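Local structure of importin subunit beta-1 (5OWU) at residues A[7-12]-A[23-28]; A[39-44]-A[94-99]. The protein carries proteins into the nucleus by partnering importin alpha, the subunit that recognises the classical nuclear localization signal in the cargo. One frame throughout, in Å; residues are numbered along the deposited sequence.

Contact 1 (A[7-12]-A[23-28]); sequences AQLLEN and LTSETQ
L9 meets Q28 with both branches: its two methyls lie over the same face of the amide, CD2 3.5 Å from Q28 OE1 and CD1 3.8 Å from Q28 NE2. The glutamine brings that face across because its CG is anti to the backbone N (chi1 -159°) and the chain beyond runs extended, crossing the leucine at about a right angle. With an alanine in place of Q28, the L9 methyls would probably lose the amide face against them, opening a gap beside them. One turn away, S25 is small enough to bring the backbones together: its CB sits 3.4 Å from L9 O, and its OG is 3.3 Å from N12 CB. That approach is van der Waals; the hydroxyl is hydrogen-bonded to I21 O in its own helix, which suits a buried serine. N12 is steadied by Q8, whose NE2 gives a 3.1 Å bond to N12 OD1 from above the carbonyl plane. Within HEAT 1, the axes pass 8.3 Å apart at 132°, a helical hairpin of broadly antiparallel sense. L29 and M1 add to the packing on L9, while L10 turns to helices 37-48 and 55-67.

Contact 2 (A[39-44]-A[94-99]); sequences QFAGLS and NQIKTN
I96 rests its end on a flat backbone group, the peptide between A41 and G42: CD1 stands over one face of that plane, 3.7 Å from A41 C and also 3.7 Å from G42 N. The same methyl touches A41 CB at 3.5 Å, the one pair of apolar side chains to meet here. The aromatic ring of F40 belongs to the far flank of helix 37-48. S44 OG lies over the ring's centre on one face, and L32 and S33 of helix 19-35 and T64 of helix 55-67 also touch this residue.

The isoleucine reaches so far because CG1 is anti to its carbonyl carbon (chi1 -65°) and CD1 extends on from there, while the other branch, CG2, lies anti to the backbone N. Behind the tip, CG1 comes within 3.9 Å of G42 CA. Glycine and alanine suit this flank of helix 37-48, since with so little side chain the backbone itself becomes the surface on which I96 lies; the CA atoms of G42 and I96 are 5.8 Å apart. V88 and L65 extend the apolar surroundings, the first beside I96 and the second against A41.

S44 shows how a buried hydroxyl can be satisfied within its own helix. Its OG donates to F40 O at 2.7 Å from above the carbonyl plane, while S44 N reaches the same oxygen from the opposite face. N99, one turn on from I96, directs its amide nitrogen to Q46 and S45, so polar links between the two helices begin just beyond the apolar patch. HEAT 2 and HEAT 3 thus meet here through van der Waals contact, a chemistry that depends on close fit and asks for no directional pairing between these turns.

Both contacts are helix against helix at the N-terminal end of the superhelix of HEAT repeats, their centres about 18 Å apart. Contact 1 joins two helices of one repeat, whereas contact 2 joins HEAT 2 to HEAT 3; no helix is shared, although 19-35 and 37-48 follow each other in the chain. Contact 1 is only partly buried, and mixes leucine methyls with an amide and a hydroxyl. Contact 2 covers less area, 124 against 211 Å², yet its touching residues are more deeply placed and its chemistry is that of a methyl laid on alanine CB and bare backbone. M1 touches both neighbourhoods, packing on L9 and Q28 of contact 1 and on Q39 of helix 37-48.

Contact 1 (A[7-12]-A[23-28])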
ATOM      1  N   ALA A   7      36.864  -0.299 -20.534  1.00 32.97           N
ATOM      2  CA  ALA A   7      36.423  -1.651 -20.218  1.00 34.91           C
ATOM      3  C   ALA A   7      37.141  -2.178 -18.987  1.00 31.30           C
ATOM      4  O   ALA A   7      36.537  -2.859 -18.151  1.00 32.76           O
ATOM      5  CB  ALA A   7      36.660  -2.577 -21.411  1.00 42.12           C
ATOM      6  N   GLN A   8      38.432  -1.864 -18.853  1.00 37.13           N
ATOM      7  CA  GLN A   8      39.182  -2.304 -17.680  1.00 42.33           C
ATOM      8  C   GLN A   8      38.654  -1.647 -16.408  1.00 45.05           C
ATOM      9  O   GLN A   8      38.552  -2.303 -15.365  1.00 38.22           O
ATOM     10  CB  GLN A   8      40.671  -2.000 -17.864  1.00 41.20           C
ATOM     11  CG  GLN A   8      41.573  -2.637 -16.812  1.00 51.18           C
ATOM     12  CD  GLN A   8      41.572  -4.151 -16.893  1.00 56.11           C
ATOM     13  OE1 GLN A   8      41.865  -4.727 -17.941  1.00 69.19           O
ATOM     14  NE2 GLN A   8      41.229  -4.803 -15.791  1.00 59.04           N
ATOM     15  N   LEU A   9      38.330  -0.351 -16.466  1.00 37.68           N
ATOM     16  CA  LEU A   9      37.686   0.302 -15.326  1.00 35.18           C
ATOM     17  C   LEU A   9      36.407  -0.424 -14.916  1.00 37.52           C
ATOM     18  O   LEU A   9      36.229  -0.767 -13.744  1.00 40.64           O
ATOM     19  CB  LEU A   9      37.374   1.765 -15.651  1.00 35.82           C
ATOM     20  CG  LEU A   9      38.499   2.794 -15.558  1.00 53.96           C
ATOM     21  CD1 LEU A   9      37.964   4.143 -16.040  1.00 49.08           C
ATOM     22  CD2 LEU A   9      39.035   2.906 -14.137  1.00 50.53           C
ATOM     23  N   LEU A  10      35.485  -0.644 -15.863  1.00 38.96           N
ATOM     24  CA  LEU A  10      34.233  -1.331 -15.530  1.00 41.49           C
ATOM     25  C   LEU A  10      34.493  -2.702 -14.899  1.00 35.66           C
ATOM     26  O   LEU A  10      33.970  -3.034 -13.809  1.00 34.81           O
ATOM     27  CB  LEU A  10      33.392  -1.479 -16.796  1.00 31.56           C
ATOM     28  CG  LEU A  10      32.867  -0.186 -17.411  1.00 30.76           C
ATOM     29  CD1 LEU A  10      32.740  -0.335 -18.909  1.00 38.82           C
ATOM     30  CD2 LEU A  10      31.528   0.165 -16.803  1.00 31.52           C
ATOM     31  N   GLU A  11      35.299  -3.519 -15.586  1.00 41.95           N
ATOM     32  CA  GLU A  11      35.632  -4.840 -15.078  1.00 41.93           C
ATOM     33  C   GLU A  11      36.157  -4.747 -13.656  1.00 45.96           C
ATOM     34  O   GLU A  11      35.635  -5.401 -12.756  1.00 43.24           O
ATOM     35  CB  GLU A  11      36.654  -5.520 -15.986  1.00 41.59           C
ATOM     36  CG  GLU A  11      36.103  -5.935 -17.348  1.00 47.21           C
ATOM     37  CD  GLU A  11      37.019  -6.902 -18.083  1.00 46.09           C
ATOM     38  OE1 GLU A  11      37.914  -7.478 -17.434  1.00 67.03           O
ATOM     39  OE2 GLU A  11      36.846  -7.088 -19.305  1.00 48.78           O
ATOM     40  N   ASN A  12      37.175  -3.915 -13.428  1.00 44.70           N
ATOM     41  CA  ASN A  12      37.732  -3.781 -12.083  1.00 46.87           C
ATOM     42  C   ASN A  12      36.681  -3.326 -11.086  1.00 47.56           C
ATOM     43  O   ASN A  12      36.717  -3.723  -9.917  1.00 40.22           O
ATOM     44  CB  ASN A  12      38.900  -2.797 -12.085  1.00 47.61           C
ATOM     45  CG  ASN A  12      40.138  -3.369 -12.732  1.00 51.39           C
ATOM     46  OD1 ASN A  12      40.257  -4.582 -12.897  1.00 57.19           O
ATOM     47  ND2 ASN A  12      41.075  -2.498 -13.097  1.00 48.69           N
ATOM     48  N   LEU A  23      36.384   0.444  -5.656  1.00 58.56           N
ATOM     49  CA  LEU A  23      35.870   1.781  -5.377  1.00 60.89           C
ATOM     50  C   LEU A  23      36.603   2.836  -6.198  1.00 57.52           C
ATOM     51  O   LEU A  23      35.981   3.776  -6.703  1.00 58.08           O
ATOM     52  CB  LEU A  23      35.975   2.083  -3.884  1.00 58.61           C
ATOM     53  CG  LEU A  23      35.403   3.428  -3.429  1.00 61.02           C
ATOM     54  CD1 LEU A  23      33.891   3.483  -3.623  1.00 65.65           C
ATOM     55  CD2 LEU A  23      35.777   3.687  -1.976  1.00 61.15           C
ATOM     56  N   THR A  24      37.924   2.704  -6.336  1.00 44.71           N
ATOM     57  CA  THR A  24      38.680   3.608  -7.198  1.00 55.22           C
ATOM     58  C   THR A  24      38.139   3.590  -8.623  1.00 51.75           C
ATOM     59  O   THR A  24      38.005   4.642  -9.265  1.00 40.24           O
ATOM     60  CB  THR A  24      40.159   3.220  -7.185  1.00 49.76           C
ATOM     61  OG1 THR A  24      40.717   3.524  -5.902  1.00 63.13           O
ATOM     62  CG2 THR A  24      40.944   3.968  -8.261  1.00 59.39           C
ATOM     63  N   SER A  25      37.826   2.399  -9.136  1.00 52.99           N
ATOM     64  CA  SER A  25      37.294   2.291 -10.489  1.00 45.58           C
ATOM     65  C   SER A  25      35.907   2.914 -10.593  1.00 45.30           C
ATOM     66  O   SER A  25      35.607   3.610 -11.572  1.00 36.43           O
ATOM     67  CB  SER A  25      37.267   0.825 -10.909  1.00 51.78           C
ATOM     68  OG  SER A  25      38.582   0.296 -10.957  1.00 53.56           O
ATOM     69  N   GLU A  26      35.045   2.674  -9.597  1.00 48.39           N
ATOM     70  CA  GLU A  26      33.710   3.267  -9.613  1.00 51.85           C
ATOM     71  C   GLU A  26      33.786   4.788  -9.562  1.00 50.54           C
ATOM     72  O   GLU A  26      33.037   5.485 -10.262  1.00 47.16           O
ATOM     73  CB  GLU A  26      32.881   2.728  -8.443  1.00 48.54           C
ATOM     74  CG  GLU A  26      32.102   1.460  -8.768  1.00 64.97           C
ATOM     75  CD  GLU A  26      31.936   0.525  -7.569  1.00 79.86           C
ATOM     76  OE1 GLU A  26      31.822   1.024  -6.426  1.00 81.29           O
ATOM     77  OE2 GLU A  26      31.928  -0.714  -7.771  1.00 67.39           O
ATOM     78  N   THR A  27      34.690   5.320  -8.739  1.00 48.14           N
ATOM     79  CA  THR A  27      34.860   6.765  -8.661  1.00 45.19           C
ATOM     80  C   THR A  27      35.331   7.327  -9.994  1.00 44.10           C
ATOM     81  O   THR A  27      34.815   8.349 -10.459  1.00 48.41           O
ATOM     82  CB  THR A  27      35.843   7.118  -7.543  1.00 61.02           C
ATOM     83  OG1 THR A  27      35.331   6.644  -6.290  1.00 53.77           O
ATOM     84  CG2 THR A  27      36.062   8.632  -7.455  1.00 53.33           C
ATOM     85  N   GLN A  28      36.302   6.670 -10.634  1.00 37.72           N
ATOM     86  CA  GLN A  28      36.802   7.192 -11.901  1.00 40.65           C
ATOM     87  C   GLN A  28      35.725   7.134 -12.984  1.00 48.54           C
ATOM     88  O   GLN A  28      35.625   8.043 -13.819  1.00 33.63           O
ATOM     89  CB  GLN A  28      38.050   6.424 -12.326  1.00 40.26           C
ATOM     90  CG  GLN A  28      38.919   7.177 -13.321  1.00 60.63           C
ATOM     91  CD  GLN A  28      40.186   6.420 -13.673  1.00 73.49           C
ATOM     92  OE1 GLN A  28      40.744   5.699 -12.844  1.00 64.25           O
ATOM     93  NE2 GLN A  28      40.644   6.576 -14.912  1.00 71.00           N
TER
HETATM   94  O   HOH W   1      40.755   0.467 -11.982  1.00 52.59           O

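Contact 2 (A[39-44]-A[94-99])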
ATOM      1  N   GLN A  39      31.845  11.454 -24.011  1.00 32.85           N
ATOM      2  CA  GLN A  39      32.801  10.355 -24.130  1.00 32.88           C
ATOM      3  C   GLN A  39      32.373   9.159 -23.283  1.00 26.76           C
ATOM      4  O   GLN A  39      32.478   8.011 -23.725  1.00 29.13           O
ATOM      5  CB  GLN A  39      34.204  10.826 -23.731  1.00 36.69           C
ATOM      6  CG  GLN A  39      35.271   9.755 -23.908  1.00 47.57           C
ATOM      7  CD  GLN A  39      36.665  10.206 -23.477  1.00 65.17           C
ATOM      8  OE1 GLN A  39      36.822  10.962 -22.515  1.00 52.29           O
ATOM      9  NE2 GLN A  39      37.684   9.733 -24.189  1.00 55.26           N
ATOM     10  N   PHE A  40      31.914   9.403 -22.056  1.00 24.87           N
ATOM     11  CA  PHE A  40      31.439   8.320 -21.194  1.00 28.39           C
ATOM     12  C   PHE A  40      30.371   7.480 -21.898  1.00 25.55           C
ATOM     13  O   PHE A  40      30.425   6.243 -21.902  1.00 25.41           O
ATOM     14  CB  PHE A  40      30.904   8.931 -19.897  1.00 28.62           C
ATOM     15  CG  PHE A  40      30.173   7.967 -19.019  1.00 30.24           C
ATOM     16  CD1 PHE A  40      30.846   7.234 -18.061  1.00 30.80           C
ATOM     17  CD2 PHE A  40      28.803   7.809 -19.136  1.00 31.85           C
ATOM     18  CE1 PHE A  40      30.170   6.350 -17.241  1.00 35.09           C
ATOM     19  CE2 PHE A  40      28.122   6.924 -18.328  1.00 31.39           C
ATOM     20  CZ  PHE A  40      28.807   6.192 -17.377  1.00 37.67           C
ATOM     21  N   ALA A  41      29.396   8.144 -22.517  1.00 27.21           N
ATOM     22  CA  ALA A  41      28.315   7.429 -23.190  1.00 25.94           C
ATOM     23  C   ALA A  41      28.817   6.701 -24.433  1.00 32.70           C
ATOM     24  O   ALA A  41      28.469   5.531 -24.661  1.00 32.31           O
ATOM     25  CB  ALA A  41      27.197   8.405 -23.552  1.00 25.80           C
ATOM     26  N   GLY A  42      29.633   7.370 -25.250  1.00 29.20           N
ATOM     27  CA  GLY A  42      30.194   6.704 -26.418  1.00 29.27           C
ATOM     28  C   GLY A  42      30.992   5.467 -26.053  1.00 32.17           C
ATOM     29  O   GLY A  42      30.799   4.388 -26.626  1.00 31.59           O
ATOM     30  N   LEU A  43      31.904   5.610 -25.090  1.00 29.35           N
ATOM     31  CA  LEU A  43      32.743   4.491 -24.678  1.00 34.78           C
ATOM     32  C   LEU A  43      31.909   3.366 -24.079  1.00 28.00           C
ATOM     33  O   LEU A  43      32.176   2.188 -24.337  1.00 29.79           O
ATOM     34  CB  LEU A  43      33.792   4.963 -23.671  1.00 33.92           C
ATOM     35  CG  LEU A  43      34.976   5.762 -24.219  1.00 37.57           C
ATOM     36  CD1 LEU A  43      35.751   6.394 -23.077  1.00 37.03           C
ATOM     37  CD2 LEU A  43      35.891   4.877 -25.046  1.00 44.71           C
ATOM     38  N   SER A  44      30.914   3.709 -23.256  1.00 28.19           N
ATOM     39  CA  SER A  44      30.009   2.697 -22.722  1.00 31.91           C
ATOM     40  C   SER A  44      29.383   1.889 -23.851  1.00 29.80           C
ATOM     41  O   SER A  44      29.367   0.649 -23.821  1.00 32.63           O
ATOM     42  CB  SER A  44      28.918   3.359 -21.875  1.00 26.58           C
ATOM     43  OG  SER A  44      29.457   3.968 -20.711  1.00 30.99           O
ATOM     44  N   ASN A  94      24.289   9.143 -32.786  1.00 27.57           N
ATOM     45  CA  ASN A  94      24.133   8.150 -33.843  0.55 28.50           C
ATOM     46  C   ASN A  94      25.004   6.926 -33.593  1.00 27.54           C
ATOM     47  O   ASN A  94      24.561   5.789 -33.806  1.00 31.16           O
ATOM     48  CB  ASN A  94      24.458   8.769 -35.202  0.55 33.59           C
ATOM     49  CG  ASN A  94      23.424   9.790 -35.638  0.55 40.05           C
ATOM     50  OD1 ASN A  94      22.345   9.886 -35.054  0.55 45.80           O
ATOM     51  ND2 ASN A  94      23.748  10.554 -36.675  0.55 43.84           N
ATOM     52  N   GLN A  95      26.245   7.129 -33.148  1.00 31.08           N
ATOM     53  CA  GLN A  95      27.104   5.975 -32.892  1.00 34.70           C
ATOM     54  C   GLN A  95      26.590   5.145 -31.722  1.00 30.43           C
ATOM     55  O   GLN A  95      26.622   3.910 -31.772  1.00 28.77           O
ATOM     56  CB  GLN A  95      28.545   6.419 -32.637  1.00 37.94           C
ATOM     57  CG  GLN A  95      29.424   6.407 -33.886  1.00 58.19           C
ATOM     58  CD  GLN A  95      29.767   4.997 -34.351  1.00 63.86           C
ATOM     59  OE1 GLN A  95      28.888   4.209 -34.703  1.00 68.56           O
ATOM     60  NE2 GLN A  95      31.055   4.672 -34.344  1.00 70.15           N
ATOM     61  N   ILE A  96      26.112   5.799 -30.660  1.00 28.67           N
ATOM     62  CA  ILE A  96      25.609   5.067 -29.498  1.00 25.47           C
ATOM     63  C   ILE A  96      24.387   4.240 -29.884  1.00 22.33           C
ATOM     64  O   ILE A  96      24.272   3.063 -29.525  1.00 26.04           O
ATOM     65  CB  ILE A  96      25.286   6.038 -28.350  1.00 23.32           C
ATOM     66  CG1 ILE A  96      26.571   6.725 -27.861  1.00 24.61           C
ATOM     67  CG2 ILE A  96      24.591   5.312 -27.205  1.00 28.29           C
ATOM     68  CD1 ILE A  96      26.335   7.895 -26.945  1.00 27.08           C
ATOM     69  N   LYS A  97      23.449   4.854 -30.614  1.00 25.97           N
ATOM     70  CA  LYS A  97      22.247   4.142 -31.035  1.00 24.74           C
ATOM     71  C   LYS A  97      22.600   2.967 -31.935  1.00 26.21           C
ATOM     72  O   LYS A  97      22.068   1.864 -31.767  1.00 28.67           O
ATOM     73  CB  LYS A  97      21.303   5.092 -31.766  1.00 24.65           C
ATOM     74  CG  LYS A  97      20.744   6.226 -30.936  1.00 26.46           C
ATOM     75  CD  LYS A  97      19.728   6.982 -31.778  1.00 36.94           C
ATOM     76  CE  LYS A  97      19.659   8.441 -31.453  1.00 40.66           C
ATOM     77  NZ  LYS A  97      18.716   9.128 -32.386  1.00 34.92           N
ATOM     78  N   THR A  98      23.504   3.184 -32.896  1.00 25.24           N
ATOM     79  CA  THR A  98      23.935   2.090 -33.763  1.00 36.08           C
ATOM     80  C   THR A  98      24.548   0.946 -32.959  1.00 32.70           C
ATOM     81  O   THR A  98      24.270  -0.230 -33.226  1.00 27.21           O
ATOM     82  CB  THR A  98      24.933   2.608 -34.802  1.00 42.78           C
ATOM     83  OG1 THR A  98      24.318   3.647 -35.574  1.00 46.03           O
ATOM     84  CG2 THR A  98      25.375   1.487 -35.741  1.00 30.73           C
ATOM     85  N   ASN A  99      25.395   1.267 -31.976  1.00 30.51           N
ATOM     86  CA  ASN A  99      26.032   0.219 -31.180  1.00 30.79           C
ATOM     87  C   ASN A  99      25.009  -0.535 -30.339  1.00 24.08           C
ATOM     88  O   ASN A  99      25.066  -1.768 -30.230  1.00 25.84           O
ATOM     89  CB  ASN A  99      27.119   0.823 -30.289  1.00 23.38           C
ATOM     90  CG  ASN A  99      28.343   1.261 -31.076  1.00 35.82           C
ATOM     91  OD1 ASN A  99      28.507   0.903 -32.241  1.00 33.43           O
ATOM     92  ND2 ASN A  99      29.211   2.035 -30.438  1.00 29.63           N
TER